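PDB 4Z85: 2-nitrobenzoate nitroreductase from Pseudomonas fluorescens, which reduces the nitro group of 2-nitrobenzoate, probably with bound FMN and a nicotinamide nucleotide as electron donor. Local coordinates for residues I27-S32 against E98-C103; L38-P43 against L78-E83. All blocks are in the same frame, centred on the assembly; numbering follows the deposited sequence.

In the fold
After strand 3-5 and helix 11-21, the chain lays down strand 28-33, the first of the barrel, then turns back into strand 39-52, its antiparallel neighbour in the six-stranded sheet. Contact 2 closes the shorter loop, when helix 77-84 comes back to the start of the second strand. The chain then adds strand 86-90 beside 28-33 and enters helix 94-103, whose return to the first strand is contact 1. Contact 2 is therefore nested inside contact 1. Their centres lie about 12 Å apart, and the two strands join them through the backbone pairs Ser-32 with Asn-40 and Val-30 with Ala-42. Met-100 also packs on Pro-43, so helix 94-103 bears on both strands.

Contact 1: I27-S32 against E98-C103; sequences IALVTS and ERMVLC
Helix 94-103 packs against the start of strand 28-33 in the barrel, with Met-100 touching both Ile-27 and Leu-29 as the main meeting point in this flavin reductase-like domain. The backbones come nearest at Leu-29 and Met-100, whose CA atoms are 6.8 Å apart. From the strand, Leu-29 carries its CG anti to the backbone N (chi1 177°), reaching toward the helix, and its methyl CD2 meets the root of the methionine: CD2 of Leu-29 lies 3.8 Å from CB of Met-100 and 3.9 Å from its CG. The other methyl turns to the next helical turn, where CD1 of Leu-29 approaches CB of Cys-103 at a looser 4.4 Å. Met-100 begins with CG anti to its own N, then bends at chi2 (-86°) and chi3 (-63°), and this fold brings its end round to Ile-27. There the methyl CE of Met-100 meets CD1 of Ile-27 at 3.9 Å, while the sulfur SD of Met-100 lies 4.1 Å from CG2 of Ile-27; the two side chains run roughly at right angles. Beyond the two segments, Pro-43 of the adjacent strand also touches Met-100, and Phe-119 from a loop packs on both Leu-29 and Cys-103. The guanidinium of Arg-99, next to the methionine, forms a salt bridge with Asp-134, and Leu-102 packs on Pro-205 of the second subunit. No hydrogen bond links the two segments. All four touching residues are buried, and what joins them is apolar burial and van der Waals contact between methyls, methylenes and one thioether, so the fit depends on the shape of the bent methionine and the branched chains beside it, not on any directed bond.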
ATOM      1  N   ILE A  27      -6.630  -2.854   0.679  1.00 15.39           N
ATOM      2  CA  ILE A  27      -7.173  -3.966  -0.112  1.00 16.46           C
ATOM      3  C   ILE A  27      -8.032  -3.443  -1.248  1.00 15.98           C
ATOM      4  O   ILE A  27      -9.014  -2.732  -1.030  1.00 17.09           O
ATOM      5  CB  ILE A  27      -7.998  -4.915   0.757  1.00 15.22           C
ATOM      6  CG1 ILE A  27      -7.149  -5.421   1.929  1.00 17.40           C
ATOM      7  CG2 ILE A  27      -8.480  -6.120  -0.071  1.00 17.17           C
ATOM      8  CD1 ILE A  27      -7.972  -6.181   2.983  1.00 18.31           C
ATOM      9  N   ALA A  28      -7.641  -3.790  -2.466  1.00 14.88           N
ATOM     10  CA  ALA A  28      -8.444  -3.467  -3.642  1.00 16.79           C
ATOM     11  C   ALA A  28      -9.275  -4.691  -4.005  1.00 19.35           C
ATOM     12  O   ALA A  28      -8.732  -5.684  -4.478  1.00 18.15           O
ATOM     13  CB  ALA A  28      -7.549  -3.052  -4.818  1.00 19.15           C
ATOM     14  N   LEU A  29     -10.581  -4.633  -3.764  1.00 17.76           N
ATOM     15  CA  LEU A  29     -11.452  -5.722  -4.198  1.00 18.55           C
ATOM     16  C   LEU A  29     -11.938  -5.347  -5.594  1.00 17.10           C
ATOM     17  O   LEU A  29     -12.821  -4.525  -5.747  1.00 19.31           O
ATOM     18  CB  LEU A  29     -12.601  -5.923  -3.207  1.00 20.55           C
ATOM     19  CG  LEU A  29     -13.654  -6.982  -3.537  1.00 24.32           C
ATOM     20  CD1 LEU A  29     -13.002  -8.290  -3.956  1.00 23.89           C
ATOM     21  CD2 LEU A  29     -14.540  -7.165  -2.306  1.00 26.07           C
ATOM     22  N   VAL A  30     -11.289  -5.918  -6.593  1.00 19.86           N
ATOM     23  CA  VAL A  30     -11.494  -5.536  -7.989  1.00 18.82           C
ATOM     24  C   VAL A  30     -12.658  -6.303  -8.586  1.00 20.80           C
ATOM     25  O   VAL A  30     -12.646  -7.543  -8.590  1.00 22.56           O
ATOM     26  CB  VAL A  30     -10.219  -5.782  -8.806  1.00 20.85           C
ATOM     27  CG1 VAL A  30     -10.429  -5.442 -10.286  1.00 22.44           C
ATOM     28  CG2 VAL A  30      -9.061  -4.952  -8.231  1.00 19.06           C
ATOM     29  N   THR A  31     -13.654  -5.567  -9.073  1.00 22.67           N
ATOM     30  CA  THR A  31     -14.674  -6.166  -9.930  1.00 24.74           C
ATOM     31  C   THR A  31     -14.362  -5.846 -11.392  1.00 26.73           C
ATOM     32  O   THR A  31     -13.927  -4.730 -11.731  1.00 25.27           O
ATOM     33  CB  THR A  31     -16.110  -5.700  -9.574  1.00 23.71           C
ATOM     34  OG1 THR A  31     -16.153  -4.284  -9.369  1.00 25.03           O
ATOM     35  CG2 THR A  31     -16.604  -6.410  -8.314  1.00 24.53           C
ATOM     36  N   SER A  32     -14.558  -6.851 -12.244  1.00 24.11           N
ATOM     37  CA  SER A  32     -14.265  -6.725 -13.667  1.00 26.83           C
ATOM     38  C   SER A  32     -15.279  -7.562 -14.449  1.00 30.27           C
ATOM     39  O   SER A  32     -15.971  -8.385 -13.861  1.00 30.88           O
ATOM     40  CB  SER A  32     -12.827  -7.163 -13.965  1.00 25.91           C
ATOM     41  OG  SER A  32     -12.559  -8.474 -13.499  1.00 29.45           O
ATOM     42  N   GLU A  98     -15.912 -10.399   4.998  1.00 23.73           N
ATOM     43  CA  GLU A  98     -15.959 -11.858   4.873  1.00 21.89           C
ATOM     44  C   GLU A  98     -16.084 -12.316   3.413  1.00 20.42           C
ATOM     45  O   GLU A  98     -15.356 -13.204   2.961  1.00 22.74           O
ATOM     46  CB  GLU A  98     -17.118 -12.440   5.689  1.00 27.22           C
ATOM     47  CG  GLU A  98     -17.193 -13.953   5.587  1.00 28.59           C
ATOM     48  CD  GLU A  98     -15.960 -14.635   6.150  1.00 28.82           C
ATOM     49  OE1 GLU A  98     -15.353 -15.465   5.446  1.00 27.66           O
ATOM     50  OE2 GLU A  98     -15.598 -14.333   7.308  1.00 34.82           O
ATOM     51  N   ARG A  99     -17.008 -11.698   2.684  1.00 24.05           N
ATOM     52  CA  ARG A  99     -17.207 -12.052   1.291  1.00 23.63           C
ATOM     53  C   ARG A  99     -15.966 -11.706   0.474  1.00 23.61           C
ATOM     54  O   ARG A  99     -15.583 -12.440  -0.435  1.00 22.92           O
ATOM     55  CB  ARG A  99     -18.449 -11.354   0.743  1.00 24.79           C
ATOM     56  CG  ARG A  99     -19.748 -11.922   1.304  1.00 29.76           C
ATOM     57  CD  ARG A  99     -20.947 -11.099   0.868  1.00 29.94           C
ATOM     58  NE  ARG A  99     -21.046  -9.836   1.591  1.00 27.88           N
ATOM     59  CZ  ARG A  99     -21.911  -8.875   1.297  1.00 28.18           C
ATOM     60  NH1 ARG A  99     -22.770  -9.033   0.285  1.00 30.32           N
ATOM     61  NH2 ARG A  99     -21.919  -7.751   2.002  1.00 27.00           N
ATOM     62  N   MET A 100     -15.311 -10.602   0.819  1.00 25.19           N
ATOM     63  CA  MET A 100     -14.028 -10.287   0.207  1.00 23.01           C
ATOM     64  C   MET A 100     -13.054 -11.446   0.356  1.00 23.27           C
ATOM     65  O   MET A 100     -12.435 -11.864  -0.614  1.00 25.25           O
ATOM     66  CB  MET A 100     -13.433  -9.019   0.826  1.00 22.83           C
ATOM     67  CG  MET A 100     -12.058  -8.617   0.261  1.00 22.42           C
ATOM     68  SD  MET A 100     -10.658  -9.433   1.062  1.00 24.40           S
ATOM     69  CE  MET A 100     -10.806  -8.808   2.731  1.00 22.33           C
ATOM     70  N   VAL A 101     -12.911 -11.969   1.575  1.00 19.88           N
ATOM     71  CA  VAL A 101     -11.983 -13.066   1.770  1.00 23.00           C
ATOM     72  C   VAL A 101     -12.430 -14.305   0.983  1.00 25.62           C
ATOM     73  O   VAL A 101     -11.596 -15.010   0.407  1.00 27.87           O
ATOM     74  CB  VAL A 101     -11.822 -13.393   3.261  1.00 27.18           C
ATOM     75  CG1 VAL A 101     -11.048 -14.688   3.458  1.00 27.22           C
ATOM     76  CG2 VAL A 101     -11.125 -12.227   3.963  1.00 23.90           C
ATOM     77  N   LEU A 102     -13.740 -14.546   0.931  1.00 24.61           N
ATOM     78  CA  LEU A 102     -14.265 -15.673   0.140  1.00 27.56           C
ATOM     79  C   LEU A 102     -13.915 -15.542  -1.350  1.00 27.93           C
ATOM     80  O   LEU A 102     -13.662 -16.545  -2.031  1.00 31.17           O
ATOM     81  CB  LEU A 102     -15.780 -15.795   0.313  1.00 25.95           C
ATOM     82  CG  LEU A 102     -16.241 -16.116   1.734  1.00 24.93           C
ATOM     83  CD1 LEU A 102     -17.747 -16.236   1.809  1.00 27.01           C
ATOM     84  CD2 LEU A 102     -15.558 -17.384   2.244  1.00 24.36           C
ATOM     85  N   CYS A 103     -13.866 -14.312  -1.846  1.00 25.52           N
ATOM     86  CA  CYS A 103     -13.490 -14.065  -3.241  1.00 26.40           C
ATOM     87  C   CYS A 103     -12.070 -14.476  -3.576  1.00 31.60           C
ATOM     88  O   CYS A 103     -11.744 -14.706  -4.741  1.00 33.32           O
ATOM     89  CB  CYS A 103     -13.653 -12.591  -3.584  1.00 26.42           C
ATOM     90  SG  CYS A 103     -15.323 -12.094  -3.823  1.00 30.17           S
TER

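Contact 2: L38-P43 against L78-E83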
ATOM      1  N   LEU A  38     -20.096 -11.535 -17.522  1.00 38.17           N
ATOM      2  CA  LEU A  38     -19.973 -12.131 -16.195  1.00 41.92           C
ATOM      3  C   LEU A  38     -19.043 -11.282 -15.328  1.00 38.54           C
ATOM      4  O   LEU A  38     -17.995 -10.842 -15.795  1.00 37.60           O
ATOM      5  CB  LEU A  38     -19.446 -13.564 -16.306  1.00 41.77           C
ATOM      6  CG  LEU A  38     -19.443 -14.481 -15.089  1.00 44.54           C
ATOM      7  CD1 LEU A  38     -20.681 -15.362 -15.104  1.00 50.71           C
ATOM      8  CD2 LEU A  38     -18.181 -15.333 -15.073  1.00 50.07           C
ATOM      9  N   CYS A  39     -19.419 -11.057 -14.074  1.00 36.19           N
ATOM     10  CA  CYS A  39     -18.604 -10.221 -13.194  1.00 33.76           C
ATOM     11  C   CYS A  39     -17.702 -11.042 -12.278  1.00 34.04           C
ATOM     12  O   CYS A  39     -18.176 -11.821 -11.446  1.00 37.34           O
ATOM     13  CB  CYS A  39     -19.485  -9.305 -12.349  1.00 30.67           C
ATOM     14  SG  CYS A  39     -18.541  -8.156 -11.261  1.00 35.08           S
ATOM     15  N   ASN A  40     -16.396 -10.849 -12.428  1.00 29.83           N
ATOM     16  CA  ASN A  40     -15.429 -11.475 -11.548  1.00 29.67           C
ATOM     17  C   ASN A  40     -15.056 -10.499 -10.438  1.00 27.81           C
ATOM     18  O   ASN A  40     -15.127  -9.283 -10.622  1.00 27.91           O
ATOM     19  CB  ASN A  40     -14.188 -11.913 -12.323  1.00 31.81           C
ATOM     20  CG  ASN A  40     -14.466 -13.081 -13.255  1.00 33.96           C
ATOM     21  OD1 ASN A  40     -14.336 -12.965 -14.475  1.00 32.98           O
ATOM     22  ND2 ASN A  40     -14.835 -14.218 -12.679  1.00 37.31           N
ATOM     23  N   ALA A  41     -14.698 -11.045  -9.281  1.00 28.94           N
ATOM     24  CA  ALA A  41     -14.285 -10.232  -8.139  1.00 27.11           C
ATOM     25  C   ALA A  41     -13.073 -10.882  -7.495  1.00 26.32           C
ATOM     26  O   ALA A  41     -13.056 -12.094  -7.279  1.00 26.62           O
ATOM     27  CB  ALA A  41     -15.418 -10.087  -7.146  1.00 26.68           C
ATOM     28  N   ALA A  42     -12.030 -10.098  -7.222  1.00 23.79           N
ATOM     29  CA  ALA A  42     -10.828 -10.672  -6.625  1.00 23.86           C
ATOM     30  C   ALA A  42     -10.103  -9.602  -5.815  1.00 21.25           C
ATOM     31  O   ALA A  42      -9.971  -8.472  -6.278  1.00 21.93           O
ATOM     32  CB  ALA A  42      -9.910 -11.246  -7.681  1.00 26.24           C
ATOM     33  N   PRO A  43      -9.693  -9.944  -4.589  1.00 18.94           N
ATOM     34  CA  PRO A  43      -8.997  -8.965  -3.746  1.00 19.79           C
ATOM     35  C   PRO A  43      -7.485  -8.994  -3.927  1.00 20.04           C
ATOM     36  O   PRO A  43      -6.856 -10.056  -4.077  1.00 19.04           O
ATOM     37  CB  PRO A  43      -9.362  -9.407  -2.328  1.00 21.53           C
ATOM     38  CG  PRO A  43      -9.420 -10.919  -2.468  1.00 22.61           C
ATOM     39  CD  PRO A  43     -10.008 -11.177  -3.844  1.00 24.86           C
ATOM     40  N   LEU A  78      -6.970  -9.956 -14.908  0.71 26.96           N
ATOM     41  CA  LEU A  78      -6.085  -9.318 -15.874  0.71 28.29           C
ATOM     42  C   LEU A  78      -6.677  -9.325 -17.283  0.71 27.69           C
ATOM     43  O   LEU A  78      -6.662  -8.308 -17.965  0.71 27.35           O
ATOM     44  CB  LEU A  78      -4.716  -9.998 -15.876  0.71 27.87           C
ATOM     45  CG  LEU A  78      -3.604  -9.285 -16.644  0.71 28.05           C
ATOM     46  CD1 LEU A  78      -3.465  -7.847 -16.161  0.71 28.98           C
ATOM     47  CD2 LEU A  78      -2.281 -10.028 -16.500  0.71 30.18           C
ATOM     48  N   LYS A  79      -7.203 -10.466 -17.714  1.00 30.91           N
ATOM     49  CA  LYS A  79      -7.790 -10.556 -19.049  1.00 26.39           C
ATOM     50  C   LYS A  79      -9.023  -9.659 -19.184  1.00 29.04           C
ATOM     51  O   LYS A  79      -9.209  -8.996 -20.206  1.00 30.93           O
ATOM     52  CB  LYS A  79      -8.145 -12.013 -19.374  1.00 34.35           C
ATOM     53  CG  LYS A  79      -8.690 -12.230 -20.781  1.00 39.27           C
ATOM     54  CD  LYS A  79      -8.832 -13.721 -21.081  1.00 43.32           C
ATOM     55  CE  LYS A  79      -9.230 -13.965 -22.522  1.00 48.47           C
ATOM     56  NZ  LYS A  79      -9.323 -15.420 -22.812  1.00 57.49           N
ATOM     57  N   ASN A  80      -9.856  -9.623 -18.147  1.00 26.93           N
ATOM     58  CA  ASN A  80     -11.035  -8.759 -18.140  1.00 26.84           C
ATOM     59  C   ASN A  80     -10.658  -7.279 -18.250  1.00 28.39           C
ATOM     60  O   ASN A  80     -11.303  -6.496 -18.963  1.00 28.87           O
ATOM     61  CB  ASN A  80     -11.851  -8.972 -16.864  1.00 31.32           C
ATOM     62  CG  ASN A  80     -12.452 -10.367 -16.765  1.00 34.37           C
ATOM     63  OD1 ASN A  80     -12.342 -11.179 -17.687  1.00 32.23           O
ATOM     64  ND2 ASN A  80     -13.093 -10.648 -15.628  1.00 31.65           N
ATOM     65  N   ILE A  81      -9.600  -6.903 -17.531  1.00 25.95           N
ATOM     66  CA  ILE A  81      -9.135  -5.522 -17.561  1.00 21.22           C
ATOM     67  C   ILE A  81      -8.534  -5.179 -18.929  1.00 25.47           C
ATOM     68  O   ILE A  81      -8.776  -4.098 -19.471  1.00 27.40           O
ATOM     69  CB  ILE A  81      -8.096  -5.256 -16.441  1.00 22.72           C
ATOM     70  CG1 ILE A  81      -8.801  -5.200 -15.085  1.00 26.08           C
ATOM     71  CG2 ILE A  81      -7.323  -3.963 -16.723  1.00 24.36           C
ATOM     72  CD1 ILE A  81      -7.841  -5.100 -13.892  1.00 23.47           C
ATOM     73  N   ILE A  82      -7.757  -6.102 -19.482  1.00 25.88           N
ATOM     74  CA  ILE A  82      -7.155  -5.916 -20.804  1.00 31.76           C
ATOM     75  C   ILE A  82      -8.225  -5.732 -21.870  1.00 28.88           C
ATOM     76  O   ILE A  82      -8.143  -4.820 -22.702  1.00 31.08           O
ATOM     77  CB  ILE A  82      -6.260  -7.104 -21.182  1.00 28.12           C
ATOM     78  CG1 ILE A  82      -4.989  -7.086 -20.341  1.00 30.19           C
ATOM     79  CG2 ILE A  82      -5.909  -7.071 -22.666  1.00 30.83           C
ATOM     80  CD1 ILE A  82      -4.117  -8.306 -20.512  1.00 29.91           C
ATOM     81  N   GLU A  83      -9.247  -6.574 -21.814  1.00 29.17           N
ATOM     82  CA  GLU A  83     -10.311  -6.554 -22.808  1.00 32.56           C
ATOM     83  C   GLU A  83     -11.204  -5.326 -22.690  1.00 34.21           C
ATOM     84  O   GLU A  83     -11.528  -4.701 -23.699  1.00 34.15           O
ATOM     85  CB  GLU A  83     -11.157  -7.825 -22.702  1.00 33.43           C
ATOM     86  CG  GLU A  83     -10.410  -9.093 -23.098  1.00 37.20           C
ATOM     87  CD  GLU A  83     -11.223 -10.362 -22.880  1.00 45.97           C
ATOM     88  OE1 GLU A  83     -12.223 -10.327 -22.125  1.00 43.66           O
ATOM     89  OE2 GLU A  83     -10.857 -11.402 -23.472  1.00 47.84           O
TER
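The strand that carries Asn-40 to Asn-80 begins just after Leu-38, whose N is hydrogen-bonded to Asn-34 OD1. Cys-39 turns from the helix and packs on Thr-31 and Leu-33. Asn-40 then points its CB toward helix 77-84, with CG anti to its carbonyl carbon (chi1 -70°), and its carboxamide meets that of Asn-80. Here ND2 of Asn-80 donates to OD1 of Asn-40 over 2.9 Å with an N-H...O angle of 155°. The donor lies in the carbonyl plane, on a lone pair, and the two amide planes are only 20° apart, almost coplanar. Both amide nitrogens have further partners: Asn-80 ND2 also bonds Ser-32 OG, and Asn-40 ND2 bonds Glu-113 OE1, which Ala-41 N shares. Were Asn-80 an alanine, Asn-40 OD1 and Ser-32 OG would probably lose this buried partner, with the Asn-40 amide held less firmly, by its ND2 bond to Glu-113. Further along, Pro-43 packs on helix 94-103. One amide nitrogen, on Asn-80, thus ties helix 77-84 to two neighbouring strands, to 39-52 through Asn-40 and to 28-33 through Ser-32, in the antiparallel FMN-binding barrel characteristic of the flavin reductase-like family.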